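PDB 6G1D: hydrogen peroxide-inducible genes activator from Corynebacterium glutamicum, which probably acts as a LysR-type transcription factor that senses hydrogen peroxide by a peroxidatic mechanism and in response switches on peroxide-inducible genes. Local coordinates for residues R9-L12 against A13-R16; P259-C262 against T263-G266; A44-A47 against L48-L52. The protein carries 1 engineered substitution. All coordinates share one frame; numbering follows the deposited sequence. Where two conformers were deposited one is given.

In the fold
All three contacts are local and follow one another along the chain; none nests in or crosses another. Contact 1 (9-12 with 13-16) is the entry of the N-terminal arm into helix 12-24. Contact 3 (44-47 with 48-52) forms the last turns of helix 38-52. These two touch, with centres about 9 Å apart: Q14 packs on A44, A47 and L48, and P10 on L48, so they join two helices of the DNA-binding helix-turn-helix region. Contact 2 (259-262 with 263-266) lies about 55 Å from contact 1, centre to centre, in the LysR substrate-binding-type domain, where helix 258-261 turns toward strand 267-287.

Contact 1. Residues R9-L12 against A13-R16; sequences RPTL and AQLR
T11 and Q14 clasp each other at the start of helix 12-24. T11 OG1 accepts the backbone N-H of Q14 (N to OG1 3.0 Å), and the Q14 side chain answers by accepting the N-H of T11, with OE1 3.1 Å from T11 N and a nearly straight N-H...O angle of 166°. That donor stands well above the amide carbonyl plane rather than in it. A chi1 of 60° sets the T11 hydroxyl between its own N and carbonyl carbon, facing the first turn. The Q14 chain, extended beyond CG, crosses that of the threonine, and Q14 CG comes within 3.2 Å of T11 OG1. Y8 OH also hydrogen-bonds to Q14 OE1, which helps fix the rotation of the amide.

The side chain of L12, the first residue inside the helix, leaves the backbone away from residues 13-16 and packs on T80, L81 and A84 of helix 68-95; P10 of the second subunit packs on it too. Its CB still meets R16: the arginine chain bends at chi3 (-90°) and folds the guanidinium back, laying one face over L12 CB, with NH1 3.9 Å from that carbon. The backbone bond from R16 N to L12 O (2.8 Å) closes the same turn. One residue earlier, L15 N donates to T11 O at 3.1 Å. L15 CD2 reaches only loosely toward P10 CB, at 4.4 Å, and both residues are covered by F87 of the second subunit.

The reciprocal bonds between T11 and Q14 define a capping box, with T11 as N-cap. Here it starts the first helix of the LysR-family helix-turn-helix region, beside helix 68-95 and against the second subunit.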
# COMPACT_ATOMS: atom_id res chain seq x y z
N ARG B 9 -24.23 23.33 -31.08
CA ARG B 9 -23.65 23.16 -29.75
C ARG B 9 -24.44 22.06 -29.07
O ARG B 9 -25.64 22.16 -29.00
CB ARG B 9 -23.74 24.44 -28.93
CG ARG B 9 -22.97 25.62 -29.50
CD ARG B 9 -21.45 25.37 -29.50
NE ARG B 9 -20.69 26.44 -30.16
CZ ARG B 9 -20.38 26.50 -31.46
NH1 ARG B 9 -20.72 25.54 -32.33
NH2 ARG B 9 -19.69 27.55 -31.92
N PRO B 10 -23.78 20.99 -28.58
CA PRO B 10 -24.55 19.96 -27.88
C PRO B 10 -25.18 20.48 -26.60
O PRO B 10 -24.67 21.42 -25.97
CB PRO B 10 -23.53 18.85 -27.57
CG PRO B 10 -22.22 19.38 -27.90
CD PRO B 10 -22.39 20.59 -28.81
N THR B 11 -26.33 19.92 -26.25
CA THR B 11 -26.97 20.22 -24.98
C THR B 11 -26.56 19.18 -23.96
O THR B 11 -26.16 18.06 -24.31
CB THR B 11 -28.50 20.19 -25.12
OG1 THR B 11 -28.89 18.89 -25.55
CG2 THR B 11 -28.98 21.21 -26.13
N LEU B 12 -26.70 19.52 -22.70
CA LEU B 12 -26.52 18.53 -21.65
C LEU B 12 -27.48 17.34 -21.83
O LEU B 12 -27.07 16.19 -21.67
CB LEU B 12 -26.66 19.17 -20.27
CG LEU B 12 -25.49 20.08 -19.92
CD1 LEU B 12 -25.88 21.02 -18.80
CD2 LEU B 12 -24.17 19.30 -19.65
N ALA B 13 -28.72 17.60 -22.23
CA ALA B 13 -29.70 16.52 -22.44
C ALA B 13 -29.21 15.54 -23.49
O ALA B 13 -29.36 14.34 -23.35
CB ALA B 13 -31.09 17.06 -22.81
N GLN B 14 -28.61 16.04 -24.55
CA GLN B 14 -28.08 15.16 -25.58
C GLN B 14 -26.93 14.34 -25.08
O GLN B 14 -26.82 13.16 -25.39
CB GLN B 14 -27.66 15.99 -26.81
CG GLN B 14 -28.88 16.47 -27.62
CD GLN B 14 -28.57 17.63 -28.54
OE1 GLN B 14 -27.45 18.18 -28.57
NE2 GLN B 14 -29.56 17.97 -29.35
N LEU B 15 -26.04 14.97 -24.30
CA LEU B 15 -24.92 14.25 -23.71
C LEU B 15 -25.39 13.19 -22.75
O LEU B 15 -24.81 12.09 -22.74
CB LEU B 15 -23.94 15.22 -23.06
CG LEU B 15 -23.19 16.16 -24.04
CD1 LEU B 15 -22.25 17.06 -23.24
CD2 LEU B 15 -22.42 15.39 -25.07
N ARG B 16 -26.42 13.48 -21.93
CA ARG B 16 -26.97 12.47 -21.01
C ARG B 16 -27.48 11.28 -21.80
O ARG B 16 -27.20 10.13 -21.46
CB ARG B 16 -28.08 13.03 -20.12
CG ARG B 16 -27.51 13.96 -19.04
CD ARG B 16 -28.39 14.36 -17.87
NE ARG B 16 -29.15 15.60 -18.12
CZ ARG B 16 -28.80 16.85 -17.79
NH1 ARG B 16 -27.66 17.16 -17.13
NH2 ARG B 16 -29.65 17.84 -18.10

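Contact 2. Residues P259-C262 against T263-G266; sequences PWEC and TRPG
R264 folds back on E261 and grips it at two levels, backbone and carboxylate. R264 NE donates to E261 O at 3.0 Å, somewhat bent at 145°, while R264 NH2 adds a weak bond to the same oxygen at 3.3 Å; E261 O sits at the guanidinium edge, near its plane. NH2 also forms a salt bridge to E261 OE1, 3.0 Å away. The two side chains lie side by side and point the same way, the carboxylate and guanidinium planes 22° apart. The glutamate gets there by a bend at chi2, -65°, and the arginine by a turn at chi3, which swings the guanidinium back toward E261.

A second, looser link lies on the other side of the turn. One water donates to P259 O (2.8 Å) and makes a weak hydrogen bond to T263 OG1 (3.3 Å), spanning two atoms that are 3.7 Å apart.

Further out, both charged groups have other partners. T238 OG1 bonds E261 OE1 and Y113 OH bonds E261 OE2, so the carboxylate is held at both oxygens; Q242 OE1 takes R264 NH1. W260 of the third subunit packs on R264, placing the turn at an interface.

Helix 258-261 ends here, and C262 is the first residue to leave helical angles. E261 O, at the end of the helix, takes side-chain donors from R264, whose charge probably also stabilises the buried carboxylate as an anion.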
# COMPACT_ATOMS: atom_id res chain seq x y z
N PRO B 259 -21.36 3.32 24.60
CA PRO B 259 -22.51 2.50 24.22
C PRO B 259 -22.25 1.57 23.07
O PRO B 259 -22.99 0.63 22.87
CB PRO B 259 -23.59 3.52 23.82
CG PRO B 259 -23.11 4.83 24.32
CD PRO B 259 -21.61 4.77 24.44
N TRP B 260 -21.22 1.87 22.27
CA TRP B 260 -20.96 1.13 21.03
C TRP B 260 -19.93 0.03 21.18
O TRP B 260 -19.92 -0.87 20.39
CB TRP B 260 -20.50 2.13 19.95
CG TRP B 260 -21.54 3.16 19.71
CD1 TRP B 260 -21.57 4.40 20.22
CD2 TRP B 260 -22.75 2.99 18.97
NE1 TRP B 260 -22.73 5.06 19.80
CE2 TRP B 260 -23.43 4.22 19.00
CE3 TRP B 260 -23.28 1.93 18.24
CZ2 TRP B 260 -24.68 4.39 18.40
CZ3 TRP B 260 -24.52 2.12 17.61
CH2 TRP B 260 -25.21 3.34 17.71
N GLU B 261 -19.05 0.18 22.17
CA GLU B 261 -17.91 -0.71 22.34
C GLU B 261 -17.86 -1.44 23.68
O GLU B 261 -17.33 -2.54 23.74
CB GLU B 261 -16.59 0.10 22.19
CG GLU B 261 -16.42 0.93 20.92
CD GLU B 261 -16.34 0.15 19.60
OE1 GLU B 261 -16.33 -1.10 19.64
OE2 GLU B 261 -16.28 0.80 18.49
N CYS B 262 -18.39 -0.83 24.75
CA CYS B 262 -18.13 -1.27 26.13
C CYS B 262 -19.27 -1.96 26.84
O CYS B 262 -19.14 -2.21 28.02
CB CYS B 262 -17.75 -0.08 27.00
SG CYS B 262 -16.37 0.80 26.37
N THR B 263 -20.35 -2.27 26.13
CA THR B 263 -21.50 -2.97 26.70
C THR B 263 -21.52 -4.44 26.36
O THR B 263 -22.34 -5.18 26.90
CB THR B 263 -22.83 -2.36 26.24
OG1 THR B 263 -22.95 -2.49 24.82
CG2 THR B 263 -22.88 -0.87 26.62
N ARG B 264 -20.60 -4.90 25.49
CA ARG B 264 -20.57 -6.33 25.17
C ARG B 264 -20.24 -7.15 26.42
O ARG B 264 -19.64 -6.61 27.35
CB ARG B 264 -19.60 -6.61 24.03
CG ARG B 264 -18.16 -6.46 24.40
CD ARG B 264 -17.27 -6.49 23.16
NE ARG B 264 -17.35 -5.23 22.45
CZ ARG B 264 -16.96 -5.02 21.19
NH1 ARG B 264 -16.41 -6.00 20.47
NH2 ARG B 264 -17.10 -3.80 20.67
N PRO B 265 -20.66 -8.42 26.46
CA PRO B 265 -20.41 -9.24 27.66
C PRO B 265 -18.90 -9.47 27.87
O PRO B 265 -18.16 -9.60 26.88
CB PRO B 265 -21.06 -10.60 27.31
CG PRO B 265 -21.99 -10.32 26.16
CD PRO B 265 -21.36 -9.20 25.41
N GLY B 266 -18.47 -9.45 29.13
CA GLY B 266 -17.09 -9.70 29.49
C GLY B 266 -16.21 -8.49 29.71
O GLY B 266 -14.99 -8.67 29.94
O HOH W 1 -25.21 -0.06 24.42

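Contact 3. Residues A44-A47 against L48-L52; sequences ALVA and LETGL
T50 turns its hydroxyl back onto the carbonyl oxygen of V46, one turn earlier. T50 OG1 donates to V46 O at 2.8 Å, and T50 N donates to the same oxygen, also at 2.8 Å, so one acceptor takes two bonds from one residue. The two donors come from opposite faces of the carbonyl plane. With OG1 anti to the carbonyl carbon (chi1 -58°), the hydroxyl is aimed toward the N-terminal side, at V46 O, and the V46 methyl CG1 lies 3.8 Å from T50 OG1 as the side chains cross.

One residue earlier, the E49 chain crosses the L45 isobutyl group. E49 CG approaches L45 CD1 to 4.1 Å; E49 was deposited in two conformers, so its contacts with L45 hold for one of them. In one conformer E49 OE1 accepts from the backbone N-H groups of L56 and I57, which ties the helix to the chain beyond it. L45 packs on I21, and L48 on F18, both of helix 12-24.

G51 N continues the series on A47 O at 2.9 Å. By folding its hydroxyl back on the backbone within helix 38-52, T50 meets its hydrogen-bonding need through V46 O, while L45 and L48 carry the apolar side to helix 12-24.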
# COMPACT_ATOMS: atom_id res chain seq x y z
N ALA B 44 -32.82 12.55 -29.76
CA ALA B 44 -31.72 13.22 -29.07
C ALA B 44 -30.37 12.70 -29.54
O ALA B 44 -29.45 13.48 -29.79
CB ALA B 44 -31.85 13.05 -27.55
N LEU B 45 -30.24 11.38 -29.67
CA LEU B 45 -28.98 10.80 -30.12
C LEU B 45 -28.69 11.21 -31.56
O LEU B 45 -27.57 11.58 -31.86
CB LEU B 45 -29.00 9.29 -30.03
CG LEU B 45 -27.75 8.57 -30.57
CD1 LEU B 45 -26.51 8.93 -29.77
CD2 LEU B 45 -27.98 7.07 -30.70
N VAL B 46 -29.67 11.12 -32.45
CA VAL B 46 -29.49 11.47 -33.88
C VAL B 46 -29.20 12.97 -34.04
O VAL B 46 -28.42 13.35 -34.87
CB VAL B 46 -30.72 11.00 -34.75
CG1 VAL B 46 -30.73 11.61 -36.14
CG2 VAL B 46 -30.76 9.48 -34.82
N ALA B 47 -29.81 13.81 -33.22
CA ALA B 47 -29.50 15.26 -33.22
C ALA B 47 -28.04 15.49 -32.84
O ALA B 47 -27.36 16.31 -33.46
CB ALA B 47 -30.43 16.02 -32.27
N LEU B 48 -27.56 14.76 -31.83
CA LEU B 48 -26.16 14.83 -31.43
C LEU B 48 -25.24 14.35 -32.57
O LEU B 48 -24.28 15.03 -32.91
CB LEU B 48 -25.93 14.01 -30.15
CG LEU B 48 -24.52 14.04 -29.56
CD1 LEU B 48 -24.06 15.43 -29.20
CD2 LEU B 48 -24.50 13.16 -28.32
N GLU B 49 -25.57 13.18 -33.08
CA GLU B 49 -24.71 12.62 -34.17
C GLU B 49 -24.66 13.44 -35.56
O GLU B 49 -23.62 13.83 -36.19
CB GLU B 49 -25.17 11.21 -34.50
CG GLU B 49 -24.93 10.23 -33.37
CD GLU B 49 -25.40 8.82 -33.70
OE1 GLU B 49 -24.57 7.91 -33.49
OE2 GLU B 49 -26.56 8.62 -34.19
N THR B 50 -25.84 14.00 -35.84
CA THR B 50 -25.95 14.87 -37.00
C THR B 50 -25.25 16.19 -36.76
O THR B 50 -24.50 16.66 -37.62
CB THR B 50 -27.41 15.16 -37.32
OG1 THR B 50 -28.08 13.94 -37.55
CG2 THR B 50 -27.57 16.08 -38.57
N GLY B 51 -25.46 16.78 -35.59
CA GLY B 51 -24.81 18.04 -35.22
C GLY B 51 -23.29 17.93 -35.24
O GLY B 51 -22.61 18.83 -35.72
N LEU B 52 -22.77 16.83 -34.73
CA LEU B 52 -21.33 16.55 -34.75
C LEU B 52 -20.77 16.01 -36.08
O LEU B 52 -19.56 16.10 -36.31
CB LEU B 52 -20.95 15.58 -33.63
CG LEU B 52 -21.27 15.96 -32.20
CD1 LEU B 52 -20.85 14.78 -31.32
CD2 LEU B 52 -20.60 17.26 -31.74